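Deoxyribose-phosphate aldolase (Toxoplasma gondii, PDB 4EIV) belongs to the class I aldolase family and folds as an alpha/beta TIM barrel, here present as a two-chain assembly. Local coordinates at residues V44-K49 / G271-L276; K53-V58 / D281-W286. One frame throughout, in Å; residues are numbered along the deposited sequence.

Contact 1 (V44-K49 / G271-L276); sequences VAAVCK and GGFNLL
Val47 and Phe273 bring the backbones of helix 41-52 and the start of helix 273-284 nearest each other, CA to CA 6.4 Å. Phe273 CG stands anti to the backbone N (chi1 -172°), carrying the ring to the other helix. There Val47 CG2 rests over one face of that ring, a CH-pi contact 3.9 Å from the centroid and 14° off the normal. A beta-branched valine suits the spot, because with CG1 anti to the backbone N (chi1 167°) the second methyl is left to meet the ring. Val47 CA lies over the same face, 3.8 Å from Phe273 CE1, while the far end of the ring approaches the main chain, with CZ 3.7 Å from Ala46 O. Ala46, with its lone methyl, keeps the helix surface low where this ring end arrives. These are the outer helices that follow the first and last strands of an eight-stranded TIM barrel, adjacent where the barrel closes; Gly271 bonds through its backbone to Glu31 and Ala33 of strand 30-34, and Gly272 is the N-cap of helix 273-284. Leu276, one turn on, brings CD2 within 4.3 Å of Val47 O and also packs on Ile50 and Val32.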
ATOM      1  N   VAL A  44     -11.459 -26.865   8.192  1.00 33.02           N
ATOM      2  CA  VAL A  44     -11.807 -25.611   7.535  1.00 32.41           C
ATOM      3  C   VAL A  44     -12.116 -24.534   8.582  1.00 32.75           C
ATOM      4  O   VAL A  44     -11.649 -23.402   8.467  1.00 32.28           O
ATOM      5  CB  VAL A  44     -12.956 -25.798   6.510  1.00 32.71           C
ATOM      6  CG1 VAL A  44     -13.468 -24.459   5.989  1.00 33.20           C
ATOM      7  CG2 VAL A  44     -12.488 -26.682   5.360  1.00 32.61           C
ATOM      8  N   ALA A  45     -12.857 -24.897   9.624  1.00 33.99           N
ATOM      9  CA  ALA A  45     -13.165 -23.950  10.686  1.00 34.56           C
ATOM     10  C   ALA A  45     -11.881 -23.430  11.335  1.00 34.24           C
ATOM     11  O   ALA A  45     -11.760 -22.240  11.601  1.00 34.59           O
ATOM     12  CB  ALA A  45     -14.068 -24.596  11.744  1.00 35.75           C
ATOM     13  N   ALA A  46     -10.924 -24.323  11.591  1.00 35.07           N
ATOM     14  CA  ALA A  46      -9.679 -23.927  12.266  1.00 35.09           C
ATOM     15  C   ALA A  46      -8.898 -22.898  11.446  1.00 33.72           C
ATOM     16  O   ALA A  46      -8.410 -21.897  11.962  1.00 34.24           O
ATOM     17  CB  ALA A  46      -8.810 -25.154  12.561  1.00 36.08           C
ATOM     18  N   VAL A  47      -8.810 -23.141  10.151  1.00 32.97           N
ATOM     19  CA  VAL A  47      -8.110 -22.231   9.256  1.00 31.67           C
ATOM     20  C   VAL A  47      -8.835 -20.888   9.193  1.00 31.20           C
ATOM     21  O   VAL A  47      -8.211 -19.825   9.277  1.00 30.90           O
ATOM     22  CB  VAL A  47      -7.998 -22.856   7.851  1.00 31.34           C
ATOM     23  CG1 VAL A  47      -7.573 -21.832   6.838  1.00 32.32           C
ATOM     24  CG2 VAL A  47      -7.046 -24.047   7.886  1.00 32.71           C
ATOM     25  N   CYS A  48     -10.155 -20.938   9.043  1.00 32.03           N
ATOM     26  CA  CYS A  48     -10.966 -19.726   8.941  1.00 32.39           C
ATOM     27  C   CYS A  48     -10.895 -18.827  10.163  1.00 33.32           C
ATOM     28  O   CYS A  48     -10.912 -17.609  10.032  1.00 32.95           O
ATOM     29  CB  CYS A  48     -12.430 -20.061   8.647  1.00 33.07           C
ATOM     30  SG  CYS A  48     -12.704 -20.606   6.959  1.00 33.43           S
ATOM     31  N   LYS A  49     -10.817 -19.427  11.344  0.50 34.36           N
ATOM     32  CA  LYS A  49     -10.741 -18.654  12.576  0.50 35.47           C
ATOM     33  C   LYS A  49      -9.475 -17.811  12.645  0.50 34.52           C
ATOM     34  O   LYS A  49      -9.529 -16.644  13.038  0.50 35.14           O
ATOM     35  CB  LYS A  49     -10.874 -19.581  13.776  0.50 37.12           C
ATOM     36  CG  LYS A  49     -12.303 -20.069  13.947  0.50 39.61           C
ATOM     37  CD  LYS A  49     -12.431 -21.208  14.936  0.50 41.68           C
ATOM     38  CE  LYS A  49     -13.849 -21.758  14.949  0.50 43.44           C
ATOM     39  NZ  LYS A  49     -13.990 -22.969  15.808  0.50 46.69           N
ATOM     40  N   GLY A 271      -0.865 -19.080   0.540  1.00 24.20           N
ATOM     41  CA  GLY A 271       0.010 -19.932   1.306  1.00 24.40           C
ATOM     42  C   GLY A 271      -0.736 -20.802   2.290  1.00 26.04           C
ATOM     43  O   GLY A 271      -1.959 -20.749   2.364  1.00 26.06           O
ATOM     44  N   GLY A 272       0.019 -21.594   3.033  1.00 27.32           N
ATOM     45  CA  GLY A 272      -0.555 -22.538   3.971  1.00 28.40           C
ATOM     46  C   GLY A 272      -0.872 -21.987   5.338  1.00 28.72           C
ATOM     47  O   GLY A 272      -0.516 -20.857   5.687  1.00 28.33           O
ATOM     48  N   PHE A 273      -1.527 -22.832   6.113  1.00 29.35           N
ATOM     49  CA  PHE A 273      -1.946 -22.518   7.467  1.00 30.18           C
ATOM     50  C   PHE A 273      -0.771 -22.215   8.381  1.00 29.92           C
ATOM     51  O   PHE A 273      -0.842 -21.280   9.174  1.00 30.16           O
ATOM     52  CB  PHE A 273      -2.804 -23.693   7.976  1.00 31.38           C
ATOM     53  CG  PHE A 273      -3.496 -23.464   9.293  1.00 33.84           C
ATOM     54  CD1 PHE A 273      -3.960 -22.210   9.679  1.00 34.51           C
ATOM     55  CD2 PHE A 273      -3.805 -24.555  10.091  1.00 36.59           C
ATOM     56  CE1 PHE A 273      -4.629 -22.042  10.883  1.00 36.06           C
ATOM     57  CE2 PHE A 273      -4.477 -24.390  11.286  1.00 38.51           C
ATOM     58  CZ  PHE A 273      -4.894 -23.123  11.678  1.00 38.92           C
ATOM     59  N   ASN A 274       0.301 -23.007   8.302  1.00 30.43           N
ATOM     60  CA  ASN A 274       1.475 -22.743   9.133  1.00 30.52           C
ATOM     61  C   ASN A 274       2.086 -21.362   8.832  1.00 29.83           C
ATOM     62  O   ASN A 274       2.451 -20.635   9.764  1.00 30.23           O
ATOM     63  CB  ASN A 274       2.504 -23.867   9.029  1.00 32.42           C
ATOM     64  CG  ASN A 274       2.026 -25.159   9.678  1.00 35.70           C
ATOM     65  OD1 ASN A 274       1.222 -25.142  10.619  1.00 38.96           O
ATOM     66  ND2 ASN A 274       2.538 -26.285   9.194  1.00 41.69           N
ATOM     67  N   LEU A 275       2.120 -20.973   7.554  1.00 28.92           N
ATOM     68  CA  LEU A 275       2.629 -19.638   7.206  1.00 27.83           C
ATOM     69  C   LEU A 275       1.713 -18.558   7.783  1.00 27.70           C
ATOM     70  O   LEU A 275       2.182 -17.566   8.332  1.00 27.45           O
ATOM     71  CB  LEU A 275       2.835 -19.483   5.698  1.00 27.39           C
ATOM     72  CG  LEU A 275       3.255 -18.101   5.163  1.00 26.92           C
ATOM     73  CD1 LEU A 275       4.556 -17.616   5.821  1.00 28.57           C
ATOM     74  CD2 LEU A 275       3.453 -18.202   3.667  1.00 28.08           C
ATOM     75  N   LEU A 276       0.403 -18.731   7.630  1.00 27.38           N
ATOM     76  CA  LEU A 276      -0.554 -17.791   8.209  1.00 27.79           C
ATOM     77  C   LEU A 276      -0.309 -17.601   9.702  1.00 28.47           C
ATOM     78  O   LEU A 276      -0.269 -16.471  10.203  1.00 28.93           O
ATOM     79  CB  LEU A 276      -1.993 -18.257   7.957  1.00 28.43           C
ATOM     80  CG  LEU A 276      -3.080 -17.440   8.653  1.00 29.22           C
ATOM     81  CD1 LEU A 276      -2.966 -15.945   8.280  1.00 28.78           C
ATOM     82  CD2 LEU A 276      -4.455 -18.017   8.357  1.00 28.48           C
TER

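Contact 2 (K53-V58 / D281-W286); sequences KDPAIV and DCYESW
Glu284 OE2 is gripped twice: by Lys53 NZ at 2.8 Å in a salt bridge, and by a water that donates to it from 2.8 Å. The ammonium meets the oxygen from above the carboxylate plane, 56° out of it. The two side chains come from opposite directions, the glutamate extended beyond CG and the lysine stretched until its last torsion, where a bend (chi4 -61°) turns Lys53 NZ to the carboxylate and leaves Lys53 CE 3.3 Å from Glu284 OE2. Long, flexible charged residues suit this exposed place, since they can span the space between a loop and a helix while remaining hydrated. The same water also donates to Asp54 O, 3.0 Å away, so it joins the main chain of the loop to the carboxylate; it lies at the edge of the Tyr283 ring, in its plane. Beside the polar bridge is an apolar one: Pro55 CD touches Tyr283 CE2 at 3.5 Å. A cis peptide bond precedes the proline, whose compact ring offers a rigid surface to the tyrosine. Near the end of the segment, Ser285 OG donates to Cys282 O at 2.6 Å, in the carbonyl plane; the same carbonyl also accepts from Ser285 N. The contact thus ties the loop between helix 41-52 and strand 59-62 to the C-terminal part of helix 273-284, with helix 17-27 touching Pro55 through Arg24 and Met251 of the second subunit packing on Tyr283 and Trp286.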
ATOM      1  N   LYS A  53      -9.361 -13.544  12.227  1.00 32.87           N
ATOM      2  CA  LYS A  53      -9.004 -12.804  13.440  1.00 34.27           C
ATOM      3  C   LYS A  53      -8.509 -11.414  13.048  1.00 33.67           C
ATOM      4  O   LYS A  53      -7.774 -11.266  12.076  1.00 32.29           O
ATOM      5  CB  LYS A  53      -7.910 -13.548  14.208  1.00 34.62           C
ATOM      6  CG  LYS A  53      -7.560 -12.937  15.570  1.00 38.20           C
ATOM      7  CD  LYS A  53      -6.555 -13.827  16.313  1.00 41.94           C
ATOM      8  CE  LYS A  53      -6.323 -13.401  17.763  1.00 46.46           C
ATOM      9  NZ  LYS A  53      -5.771 -12.040  17.906  1.00 48.86           N
ATOM     10  N   ASP A  54      -8.864 -10.409  13.834  1.00 35.36           N
ATOM     11  CA  ASP A  54      -8.511  -9.033  13.513  1.00 36.15           C
ATOM     12  C   ASP A  54      -6.984  -8.828  13.640  1.00 34.80           C
ATOM     13  O   ASP A  54      -6.394  -9.206  14.645  1.00 35.69           O
ATOM     14  CB  ASP A  54      -9.298  -8.121  14.467  1.00 38.45           C
ATOM     15  CG  ASP A  54      -9.285  -6.654  14.063  1.00 42.77           C
ATOM     16  OD1 ASP A  54      -8.360  -6.205  13.382  1.00 46.89           O
ATOM     17  OD2 ASP A  54     -10.209  -5.922  14.497  1.00 49.47           O
ATOM     18  N   PRO A  55      -6.319  -8.280  12.605  1.00 33.37           N
ATOM     19  CA  PRO A  55      -6.812  -7.858  11.295  1.00 32.61           C
ATOM     20  C   PRO A  55      -6.949  -9.047  10.342  1.00 31.02           C
ATOM     21  O   PRO A  55      -6.017  -9.832  10.164  1.00 30.42           O
ATOM     22  CB  PRO A  55      -5.723  -6.901  10.813  1.00 32.20           C
ATOM     23  CG  PRO A  55      -4.495  -7.411  11.431  1.00 32.63           C
ATOM     24  CD  PRO A  55      -4.909  -7.880  12.794  1.00 33.39           C
ATOM     25  N   ALA A  56      -8.113  -9.153   9.729  1.00 31.62           N
ATOM     26  CA  ALA A  56      -8.393 -10.267   8.841  1.00 30.02           C
ATOM     27  C   ALA A  56      -7.541 -10.239   7.590  1.00 29.18           C
ATOM     28  O   ALA A  56      -7.203  -9.169   7.062  1.00 29.52           O
ATOM     29  CB  ALA A  56      -9.852 -10.259   8.437  1.00 30.97           C
ATOM     30  N   ILE A  57      -7.222 -11.428   7.108  1.00 27.51           N
ATOM     31  CA  ILE A  57      -6.531 -11.563   5.835  1.00 27.03           C
ATOM     32  C   ILE A  57      -7.556 -11.396   4.710  1.00 26.59           C
ATOM     33  O   ILE A  57      -8.743 -11.131   4.973  1.00 28.72           O
ATOM     34  CB  ILE A  57      -5.766 -12.890   5.719  1.00 26.33           C
ATOM     35  CG1 ILE A  57      -6.693 -14.112   5.697  1.00 26.28           C
ATOM     36  CG2 ILE A  57      -4.696 -12.977   6.821  1.00 26.76           C
ATOM     37  CD1 ILE A  57      -6.019 -15.426   5.342  1.00 27.90           C
ATOM     38  N   VAL A  58      -7.127 -11.556   3.457  1.00 26.05           N
ATOM     39  CA  VAL A  58      -8.066 -11.339   2.354  1.00 25.93           C
ATOM     40  C   VAL A  58      -9.138 -12.439   2.274  1.00 26.93           C
ATOM     41  O   VAL A  58     -10.312 -12.161   2.121  1.00 28.33           O
ATOM     42  CB  VAL A  58      -7.335 -11.260   0.981  1.00 25.49           C
ATOM     43  CG1 VAL A  58      -8.326 -10.983  -0.130  1.00 27.24           C
ATOM     44  CG2 VAL A  58      -6.236 -10.174   1.012  1.00 26.68           C
ATOM     45  N   ASP A 281       1.402 -14.575  14.387  1.00 33.51           N
ATOM     46  CA  ASP A 281       2.191 -14.576  15.614  1.00 35.03           C
ATOM     47  C   ASP A 281       3.183 -13.412  15.630  1.00 33.88           C
ATOM     48  O   ASP A 281       3.373 -12.748  16.655  1.00 34.88           O
ATOM     49  CB  ASP A 281       2.900 -15.924  15.804  1.00 35.90           C
ATOM     50  CG  ASP A 281       1.920 -17.069  16.139  1.00 39.57           C
ATOM     51  OD1 ASP A 281       0.704 -16.821  16.335  1.00 41.33           O
ATOM     52  OD2 ASP A 281       2.366 -18.231  16.199  1.00 42.16           O
ATOM     53  N   CYS A 282       3.802 -13.156  14.484  0.50 32.45           N
ATOM     54  CA  CYS A 282       4.761 -12.078  14.360  0.50 31.91           C
ATOM     55  C   CYS A 282       4.080 -10.727  14.571  0.50 31.58           C
ATOM     56  O   CYS A 282       4.530  -9.912  15.378  0.50 32.53           O
ATOM     57  CB  CYS A 282       5.424 -12.123  12.989  0.50 30.82           C
ATOM     58  SG  CYS A 282       6.702 -10.868  12.769  0.50 31.82           S
ATOM     59  N   TYR A 283       2.996 -10.487  13.843  1.00 30.82           N
ATOM     60  CA  TYR A 283       2.270  -9.238  13.975  1.00 30.72           C
ATOM     61  C   TYR A 283       1.760  -8.978  15.387  1.00 32.01           C
ATOM     62  O   TYR A 283       1.863  -7.849  15.903  1.00 31.72           O
ATOM     63  CB  TYR A 283       1.094  -9.159  13.006  1.00 29.69           C
ATOM     64  CG  TYR A 283       0.224  -7.984  13.325  1.00 30.98           C
ATOM     65  CD1 TYR A 283       0.689  -6.690  13.128  1.00 30.26           C
ATOM     66  CD2 TYR A 283      -1.037  -8.153  13.900  1.00 30.54           C
ATOM     67  CE1 TYR A 283      -0.077  -5.592  13.465  1.00 29.92           C
ATOM     68  CE2 TYR A 283      -1.822  -7.053  14.239  1.00 31.86           C
ATOM     69  CZ  TYR A 283      -1.329  -5.774  14.019  1.00 31.02           C
ATOM     70  OH  TYR A 283      -2.089  -4.679  14.317  1.00 32.77           O
ATOM     71  N   GLU A 284       1.252 -10.027  16.028  1.00 33.11           N
ATOM     72  CA  GLU A 284       0.707  -9.888  17.377  1.00 34.80           C
ATOM     73  C   GLU A 284       1.753  -9.521  18.427  1.00 35.55           C
ATOM     74  O   GLU A 284       1.394  -9.125  19.523  1.00 36.57           O
ATOM     75  CB  GLU A 284      -0.091 -11.138  17.765  1.00 36.20           C
ATOM     76  CG  GLU A 284      -1.407 -11.223  16.994  1.00 37.89           C
ATOM     77  CD  GLU A 284      -2.185 -12.492  17.238  1.00 41.54           C
ATOM     78  OE1 GLU A 284      -1.708 -13.358  18.009  1.00 46.52           O
ATOM     79  OE2 GLU A 284      -3.291 -12.619  16.658  1.00 43.60           O
ATOM     80  N   SER A 285       3.035  -9.638  18.100  1.00 34.95           N
ATOM     81  CA  SER A 285       4.082  -9.213  19.025  1.00 35.08           C
ATOM     82  C   SER A 285       4.294  -7.686  19.030  1.00 34.69           C
ATOM     83  O   SER A 285       4.984  -7.164  19.902  1.00 35.52           O
ATOM     84  CB  SER A 285       5.399  -9.944  18.755  1.00 35.66           C
ATOM     85  OG  SER A 285       6.007  -9.584  17.532  1.00 33.17           O
ATOM     86  N   TRP A 286       3.707  -6.971  18.068  1.00 33.32           N
ATOM     87  CA  TRP A 286       3.810  -5.515  18.027  1.00 33.53           C
ATOM     88  C   TRP A 286       2.873  -4.877  19.071  1.00 34.74           C
ATOM     89  O   TRP A 286       1.715  -5.276  19.191  1.00 35.90           O
ATOM     90  CB  TRP A 286       3.466  -5.010  16.617  1.00 32.00           C
ATOM     91  CG  TRP A 286       3.489  -3.520  16.497  1.00 32.32           C
ATOM     92  CD1 TRP A 286       4.591  -2.710  16.517  1.00 33.10           C
ATOM     93  CD2 TRP A 286       2.360  -2.651  16.344  1.00 31.63           C
ATOM     94  NE1 TRP A 286       4.217  -1.395  16.393  1.00 34.40           N
ATOM     95  CE2 TRP A 286       2.855  -1.328  16.293  1.00 33.07           C
ATOM     96  CE3 TRP A 286       0.978  -2.856  16.262  1.00 31.74           C
ATOM     97  CZ2 TRP A 286       2.017  -0.220  16.142  1.00 32.67           C
ATOM     98  CZ3 TRP A 286       0.154  -1.750  16.113  1.00 32.15           C
ATOM     99  CH2 TRP A 286       0.677  -0.453  16.061  1.00 32.71           C
TER
HETATM  100  O   HOH W   1      -3.764 -10.720  14.626  1.00 40.46           O

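In the fold
Both contacts use helix 273-284, contact 1 at its beginning and contact 2 at its end, and their centres lie 13 Å apart. Each joins this last helix to the part of the chain around helix 41-52: contact 1 reaches that helix itself, contact 2 the loop that follows it. Contact 1 is partly buried and carried by apolar side chains, with backbone carbonyl oxygens near the ring and the leucine and no salt bridge, and it rests against strand 30-34. Contact 2, farther from the chain's centre, is a surface contact in which charge and water join a small apolar touch. Packing of Leu276 CD1 on Ile57 CG2, 3.7 Å apart, connects them directly.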